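Local coordinates for cupin 2 conserved barrel domain protein (Leptotrichia buccalis, PDB 3RNS) that is of unknown function but, as a member of the cupin superfamily, is built around a conserved beta-barrel domain, at residues 151-162 with 215-226. Sequence-based numbering, arbitrary orientation. Where two conformers were deposited one is given.
Sequences PNLVMTIMSFWK and TENFKMLLILVK
The F160 ring lies over F218 in an offset stack, centroids 4.5 Å apart and planes turned by only 13°. F218 CZ sits above one face of F160, displaced toward the rim, 3.5 Å from F160 CD1. The F218 side chain gets there because CG stands between its own backbone N and carbonyl carbon (chi1 84°), which tips the ring across to the neighbouring strand. Obliquely to the same F160 ring comes the selenium of the selenomethionine M220, a Met-aromatic contact with SE 4.0 Å from CE1. Past the aromatic pair, N217 lays its amide alongside one face of W161: OD1 lies over the centre of the indole, 3.4 Å from W161 CD2, while ND2 approaches CZ3. That same OD1 accepts the backbone N-H of K162 at 2.9 Å in a nearly straight bond (170°), so the amide is held just beyond the ends of the paired strands. An alanine in place of W161 would strip the indole from the N217 amide, which would probably keep its bond to K162 but lose the flat surface steadying its ND2 end. On the opposite sheet face to the phenylalanines, L153 CD1 rests against I223 CG2, 3.9 Å away. Between the faces, paired N-H and C=O groups of V154, T156, M158 and F160 bond those of L224, L222, M220 and F218, in regular antiparallel fashion. Strands 153-160 and 218-225 are adjacent in a sheet of the cupin barrel, 153-160 lying between 218-225 and the edge strand 142-150, and 218-225 flanked on its other side by strand 174-180, while F218 and M220 also reach Y186 of strand 183-188.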
ATOM      1  N   PRO A 151       0.077   9.260  14.847  1.00 55.35           N
ATOM      2  CA  PRO A 151      -0.881   8.563  15.697  1.00 55.14           C
ATOM      3  C   PRO A 151      -2.043   7.884  14.938  1.00 51.74           C
ATOM      4  O   PRO A 151      -2.700   7.009  15.489  1.00 52.16           O
ATOM      5  CB  PRO A 151      -1.398   9.674  16.639  1.00 57.92           C
ATOM      6  CG  PRO A 151      -0.906  11.013  16.035  1.00 59.21           C
ATOM      7  CD  PRO A 151      -0.225  10.701  14.736  1.00 57.82           C
ATOM      8  N   ASN A 152      -2.294   8.265  13.698  1.00 49.36           N
ATOM      9  CA  ASN A 152      -3.380   7.615  12.947  0.60 47.33           C
ATOM     10  C   ASN A 152      -2.878   6.774  11.785  1.00 44.69           C
ATOM     11  O   ASN A 152      -3.665   6.114  11.113  1.00 43.66           O
ATOM     12  CB  ASN A 152      -4.412   8.633  12.459  0.60 48.07           C
ATOM     13  CG  ASN A 152      -5.010   9.482  13.595  0.60 49.88           C
ATOM     14  OD1 ASN A 152      -5.129  10.686  13.463  0.60 51.65           O
ATOM     15  ND2 ASN A 152      -5.399   8.849  14.685  0.60 48.86           N
ATOM     16  N   LEU A 153      -1.566   6.744  11.571  1.00 43.88           N
ATOM     17  CA  LEU A 153      -1.015   6.093  10.393  1.00 40.97           C
ATOM     18  C   LEU A 153       0.452   5.686  10.579  1.00 40.02           C
ATOM     19  O   LEU A 153       1.314   6.499  10.984  1.00 40.50           O
ATOM     20  CB  LEU A 153      -1.146   7.049   9.202  1.00 40.75           C
ATOM     21  CG  LEU A 153      -0.627   6.549   7.863  1.00 41.41           C
ATOM     22  CD1 LEU A 153      -1.483   5.358   7.373  1.00 40.89           C
ATOM     23  CD2 LEU A 153      -0.572   7.710   6.820  1.00 42.47           C
ATOM     24  N   VAL A 154       0.723   4.417  10.308  1.00 38.07           N
ATOM     25  CA  VAL A 154       2.075   3.875  10.328  1.00 37.56           C
ATOM     26  C   VAL A 154       2.305   3.094   9.051  1.00 35.31           C
ATOM     27  O   VAL A 154       1.456   2.238   8.670  1.00 35.42           O
ATOM     28  CB  VAL A 154       2.323   2.985  11.586  1.00 38.82           C
ATOM     29  CG1 VAL A 154       3.730   2.336  11.570  1.00 38.45           C
ATOM     30  CG2 VAL A 154       2.100   3.807  12.832  1.00 40.64           C
HETATM   31  N   MSE A 155       3.406   3.405   8.353  1.00 33.82           N
HETATM   32  CA  MSE A 155       3.775   2.665   7.148  0.70 32.60           C
HETATM   33  C   MSE A 155       5.212   2.213   7.261  1.00 31.66           C
HETATM   34  O   MSE A 155       6.100   3.002   7.578  1.00 31.93           O
HETATM   35  CB  MSE A 155       3.589   3.494   5.854  0.70 32.84           C
HETATM   36  CG  MSE A 155       2.149   3.975   5.625  0.70 37.22           C
HETATM   37 SE   MSE A 155       1.923   5.150   4.080  0.42 38.74          SE
HETATM   38  CE  MSE A 155       2.264   3.874   2.655  0.70 35.55           C
ATOM     39  N   THR A 156       5.424   0.945   6.986  1.00 30.19           N
ATOM     40  CA  THR A 156       6.714   0.337   7.159  1.00 30.39           C
ATOM     41  C   THR A 156       6.956  -0.651   6.054  1.00 29.33           C
ATOM     42  O   THR A 156       6.010  -1.346   5.625  1.00 28.26           O
ATOM     43  CB  THR A 156       6.721  -0.373   8.533  1.00 33.13           C
ATOM     44  OG1 THR A 156       6.608   0.632   9.554  1.00 33.44           O
ATOM     45  CG2 THR A 156       8.007  -1.154   8.753  1.00 33.03           C
ATOM     46  N   ILE A 157       8.197  -0.711   5.562  1.00 28.98           N
ATOM     47  CA  ILE A 157       8.597  -1.716   4.600  0.60 29.43           C
ATOM     48  C   ILE A 157       9.544  -2.720   5.266  1.00 29.99           C
ATOM     49  O   ILE A 157      10.408  -2.322   6.056  1.00 29.30           O
ATOM     50  CB  ILE A 157       9.235  -1.042   3.307  0.60 30.92           C
ATOM     51  CG1 ILE A 157      10.019  -2.042   2.467  0.60 33.14           C
ATOM     52  CG2 ILE A 157      10.110   0.149   3.620  0.60 31.41           C
ATOM     53  CD1 ILE A 157       9.122  -2.877   1.612  0.60 36.24           C
HETATM   54  N   MSE A 158       9.405  -4.000   4.925  1.00 29.34           N
HETATM   55  CA  MSE A 158      10.198  -5.053   5.578  1.00 31.38           C
HETATM   56  C   MSE A 158      10.648  -6.099   4.602  1.00 29.23           C
HETATM   57  O   MSE A 158       9.910  -6.423   3.681  1.00 31.23           O
HETATM   58  CB  MSE A 158       9.391  -5.746   6.683  1.00 30.86           C
HETATM   59  CG  MSE A 158       8.560  -4.762   7.552  1.00 38.64           C
HETATM   60 SE   MSE A 158       7.559  -5.699   8.990  0.60 47.50          SE
HETATM   61  CE  MSE A 158       9.000  -6.327  10.026  1.00 45.42           C
ATOM     62  N   SER A 159      11.865  -6.598   4.787  1.00 29.16           N
ATOM     63  CA  SER A 159      12.356  -7.790   4.074  1.00 28.25           C
ATOM     64  C   SER A 159      12.536  -8.928   5.071  1.00 28.72           C
ATOM     65  O   SER A 159      12.979  -8.696   6.234  1.00 28.62           O
ATOM     66  CB  SER A 159      13.671  -7.511   3.335  1.00 28.68           C
ATOM     67  OG  SER A 159      14.745  -7.269   4.251  1.00 29.37           O
ATOM     68  N   PHE A 160      12.159 -10.137   4.650  1.00 27.16           N
ATOM     69  CA  PHE A 160      12.230 -11.325   5.500  1.00 28.29           C
ATOM     70  C   PHE A 160      13.080 -12.339   4.710  1.00 29.06           C
ATOM     71  O   PHE A 160      12.767 -12.652   3.541  1.00 28.52           O
ATOM     72  CB  PHE A 160      10.854 -11.984   5.710  1.00 28.47           C
ATOM     73  CG  PHE A 160       9.932 -11.275   6.644  1.00 29.34           C
ATOM     74  CD1 PHE A 160       9.332 -10.070   6.284  1.00 33.05           C
ATOM     75  CD2 PHE A 160       9.575 -11.858   7.876  1.00 30.34           C
ATOM     76  CE1 PHE A 160       8.424  -9.431   7.162  1.00 30.43           C
ATOM     77  CE2 PHE A 160       8.676 -11.212   8.731  1.00 29.23           C
ATOM     78  CZ  PHE A 160       8.138 -10.000   8.384  1.00 30.87           C
ATOM     79  N   TRP A 161      14.146 -12.832   5.322  1.00 28.41           N
ATOM     80  CA  TRP A 161      14.845 -13.970   4.765  1.00 28.76           C
ATOM     81  C   TRP A 161      14.021 -15.220   5.065  1.00 29.17           C
ATOM     82  O   TRP A 161      13.414 -15.344   6.129  1.00 29.22           O
ATOM     83  CB  TRP A 161      16.246 -14.090   5.371  1.00 29.77           C
ATOM     84  CG  TRP A 161      17.097 -15.023   4.625  1.00 28.63           C
ATOM     85  CD1 TRP A 161      17.300 -16.355   4.911  1.00 32.82           C
ATOM     86  CD2 TRP A 161      17.887 -14.731   3.465  1.00 29.19           C
ATOM     87  NE1 TRP A 161      18.176 -16.887   4.011  1.00 32.15           N
ATOM     88  CE2 TRP A 161      18.527 -15.926   3.091  1.00 32.64           C
ATOM     89  CE3 TRP A 161      18.127 -13.564   2.716  1.00 28.25           C
ATOM     90  CZ2 TRP A 161      19.407 -16.001   1.991  1.00 34.59           C
ATOM     91  CZ3 TRP A 161      18.957 -13.645   1.591  1.00 34.24           C
ATOM     92  CH2 TRP A 161      19.612 -14.856   1.257  1.00 34.76           C
ATOM     93  N   LYS A 162      14.030 -16.162   4.138  1.00 30.65           N
ATOM     94  CA  LYS A 162      13.349 -17.447   4.321  1.00 31.91           C
ATOM     95  C   LYS A 162      13.636 -18.053   5.682  1.00 32.57           C
ATOM     96  O   LYS A 162      14.787 -18.086   6.126  1.00 32.81           O
ATOM     97  CB  LYS A 162      13.820 -18.399   3.230  1.00 34.13           C
ATOM     98  CG  LYS A 162      13.253 -19.770   3.375  1.00 38.31           C
ATOM     99  CD  LYS A 162      13.796 -20.685   2.358  1.00 45.41           C
ATOM    100  CE  LYS A 162      13.161 -22.048   2.516  1.00 49.58           C
ATOM    101  NZ  LYS A 162      13.814 -22.935   1.523  1.00 55.58           N
ATOM    102  N   THR A 215       8.509 -20.450   2.409  1.00 38.37           N
ATOM    103  CA  THR A 215       9.105 -21.139   1.264  1.00 40.68           C
ATOM    104  C   THR A 215      10.181 -20.286   0.569  1.00 40.12           C
ATOM    105  O   THR A 215      10.974 -20.813  -0.193  1.00 41.59           O
ATOM    106  CB  THR A 215       8.042 -21.434   0.197  1.00 41.00           C
ATOM    107  OG1 THR A 215       7.391 -20.205  -0.134  1.00 41.76           O
ATOM    108  CG2 THR A 215       6.997 -22.437   0.707  1.00 43.29           C
ATOM    109  N   GLU A 216      10.209 -18.976   0.800  1.00 37.54           N
ATOM    110  CA  GLU A 216      11.244 -18.160   0.159  1.00 36.58           C
ATOM    111  C   GLU A 216      11.322 -16.777   0.792  1.00 34.04           C
ATOM    112  O   GLU A 216      10.517 -16.441   1.629  1.00 33.05           O
ATOM    113  CB  GLU A 216      10.933 -18.005  -1.320  1.00 37.40           C
ATOM    114  CG  GLU A 216       9.613 -17.241  -1.583  1.00 38.88           C
ATOM    115  CD  GLU A 216       9.178 -17.288  -3.094  1.00 45.99           C
ATOM    116  OE1 GLU A 216       9.685 -16.475  -3.921  1.00 46.40           O
ATOM    117  OE2 GLU A 216       8.310 -18.140  -3.438  1.00 49.77           O
ATOM    118  N   ASN A 217      12.319 -16.008   0.399  1.00 32.27           N
ATOM    119  CA  ASN A 217      12.444 -14.642   0.879  1.00 31.88           C
ATOM    120  C   ASN A 217      11.273 -13.796   0.404  1.00 29.72           C
ATOM    121  O   ASN A 217      10.752 -13.996  -0.678  1.00 29.59           O
ATOM    122  CB  ASN A 217      13.722 -13.963   0.388  1.00 31.73           C
ATOM    123  CG  ASN A 217      15.027 -14.753   0.661  1.00 33.70           C
ATOM    124  OD1 ASN A 217      15.152 -15.559   1.575  1.00 30.52           O
ATOM    125  ND2 ASN A 217      16.030 -14.444  -0.146  1.00 34.05           N
ATOM    126  N   PHE A 218      10.828 -12.837   1.208  1.00 29.19           N
ATOM    127  CA  PHE A 218       9.797 -11.922   0.731  1.00 27.45           C
ATOM    128  C   PHE A 218       9.963 -10.520   1.282  1.00 27.88           C
ATOM    129  O   PHE A 218      10.655 -10.290   2.283  1.00 27.31           O
ATOM    130  CB  PHE A 218       8.359 -12.509   0.945  1.00 27.64           C
ATOM    131  CG  PHE A 218       7.783 -12.282   2.305  1.00 27.17           C
ATOM    132  CD1 PHE A 218       6.924 -11.240   2.525  1.00 26.43           C
ATOM    133  CD2 PHE A 218       8.105 -13.113   3.375  1.00 26.20           C
ATOM    134  CE1 PHE A 218       6.413 -11.001   3.783  1.00 29.29           C
ATOM    135  CE2 PHE A 218       7.574 -12.907   4.624  1.00 27.95           C
ATOM    136  CZ  PHE A 218       6.722 -11.815   4.840  1.00 27.53           C
ATOM    137  N   LYS A 219       9.341  -9.567   0.606  1.00 27.52           N
ATOM    138  CA  LYS A 219       9.254  -8.195   1.101  1.00 27.84           C
ATOM    139  C   LYS A 219       7.779  -7.764   1.133  1.00 26.90           C
ATOM    140  O   LYS A 219       6.959  -8.184   0.287  1.00 26.60           O
ATOM    141  CB  LYS A 219      10.056  -7.224   0.180  1.00 27.43           C
ATOM    142  CG  LYS A 219      11.522  -7.437   0.175  1.00 29.52           C
ATOM    143  CD  LYS A 219      12.231  -6.549  -0.841  1.00 28.58           C
ATOM    144  CE  LYS A 219      13.658  -6.890  -0.922  1.00 32.29           C
ATOM    145  NZ  LYS A 219      14.366  -5.995  -1.833  1.00 29.23           N
HETATM  146  N   MSE A 220       7.457  -6.916   2.096  1.00 27.05           N
HETATM  147  CA  MSE A 220       6.140  -6.364   2.212  1.00 27.72           C
HETATM  148  C   MSE A 220       6.133  -4.911   2.669  1.00 27.19           C
HETATM  149  O   MSE A 220       7.038  -4.431   3.346  1.00 28.76           O
HETATM  150  CB  MSE A 220       5.361  -7.182   3.244  1.00 27.86           C
HETATM  151  CG  MSE A 220       6.098  -7.297   4.608  1.00 31.70           C
HETATM  152 SE   MSE A 220       4.916  -7.917   6.109  0.60 44.70          SE
HETATM  153  CE  MSE A 220       3.949  -6.313   6.294  1.00 37.41           C
ATOM    154  N   LEU A 221       5.083  -4.224   2.283  1.00 26.46           N
ATOM    155  CA  LEU A 221       4.705  -2.950   2.808  1.00 26.92           C
ATOM    156  C   LEU A 221       3.526  -3.144   3.759  1.00 27.19           C
ATOM    157  O   LEU A 221       2.510  -3.804   3.421  1.00 27.52           O
ATOM    158  CB  LEU A 221       4.279  -2.017   1.667  1.00 27.45           C
ATOM    159  CG  LEU A 221       3.544  -0.687   1.974  1.00 27.98           C
ATOM    160  CD1 LEU A 221       4.462   0.337   2.720  1.00 24.87           C
ATOM    161  CD2 LEU A 221       2.932  -0.129   0.644  1.00 26.51           C
ATOM    162  N   LEU A 222       3.625  -2.519   4.914  1.00 27.98           N
ATOM    163  CA  LEU A 222       2.575  -2.551   5.942  1.00 29.19           C
ATOM    164  C   LEU A 222       2.007  -1.158   6.121  1.00 30.86           C
ATOM    165  O   LEU A 222       2.760  -0.192   6.379  1.00 29.89           O
ATOM    166  CB  LEU A 222       3.155  -3.029   7.286  1.00 31.10           C
ATOM    167  CG  LEU A 222       2.199  -2.936   8.522  1.00 37.78           C
ATOM    168  CD1 LEU A 222       1.109  -4.002   8.403  1.00 36.90           C
ATOM    169  CD2 LEU A 222       2.920  -3.053   9.870  1.00 42.30           C
ATOM    170  N   ILE A 223       0.680  -1.042   6.004  1.00 30.69           N
ATOM    171  CA  ILE A 223       0.003   0.226   6.211  1.00 30.91           C
ATOM    172  C   ILE A 223      -0.985  -0.060   7.315  1.00 33.28           C
ATOM    173  O   ILE A 223      -1.983  -0.798   7.109  1.00 33.11           O
ATOM    174  CB  ILE A 223      -0.740   0.758   4.944  1.00 30.57           C
ATOM    175  CG1 ILE A 223       0.199   0.925   3.718  1.00 27.99           C
ATOM    176  CG2 ILE A 223      -1.437   2.143   5.241  1.00 27.04           C
ATOM    177  CD1 ILE A 223      -0.583   0.939   2.379  1.00 28.47           C
ATOM    178  N   LEU A 224      -0.729   0.540   8.471  1.00 33.79           N
ATOM    179  CA  LEU A 224      -1.599   0.437   9.632  1.00 36.78           C
ATOM    180  C   LEU A 224      -2.362   1.745   9.846  1.00 39.31           C
ATOM    181  O   LEU A 224      -1.742   2.804  10.022  1.00 39.41           O
ATOM    182  CB  LEU A 224      -0.772   0.114  10.864  1.00 37.54           C
ATOM    183  CG  LEU A 224      -1.429   0.135  12.243  1.00 40.57           C
ATOM    184  CD1 LEU A 224      -2.517  -0.932  12.270  1.00 42.44           C
ATOM    185  CD2 LEU A 224      -0.339  -0.082  13.381  1.00 38.69           C
ATOM    186  N   VAL A 225      -3.694   1.663   9.810  1.00 41.02           N
ATOM    187  CA  VAL A 225      -4.557   2.811  10.081  1.00 44.67           C
ATOM    188  C   VAL A 225      -5.231   2.635  11.449  1.00 47.46           C
ATOM    189  O   VAL A 225      -5.886   1.627  11.697  1.00 46.92           O
ATOM    190  CB  VAL A 225      -5.618   3.076   8.973  1.00 44.90           C
ATOM    191  CG1 VAL A 225      -4.962   3.278   7.589  1.00 44.57           C
ATOM    192  CG2 VAL A 225      -6.618   1.952   8.895  1.00 46.18           C
ATOM    193  N   LYS A 226      -5.050   3.644  12.306  1.00 50.53           N
ATOM    194  CA  LYS A 226      -5.355   3.595  13.769  1.00 54.43           C
ATOM    195  C   LYS A 226      -6.389   4.659  14.101  1.00 55.76           C
ATOM    196  O   LYS A 226      -6.368   5.691  13.419  1.00 56.26           O
ATOM    197  CB  LYS A 226      -4.103   3.927  14.623  1.00 55.60           C
ATOM    198  CG  LYS A 226      -2.955   2.936  14.571  1.00 57.08           C
ATOM    199  CD  LYS A 226      -1.924   3.198  15.688  1.00 62.11           C
ATOM    200  CE  LYS A 226      -0.701   3.994  15.196  1.00 63.32           C
ATOM    201  NZ  LYS A 226       0.346   4.131  16.264  1.00 66.52           N
TER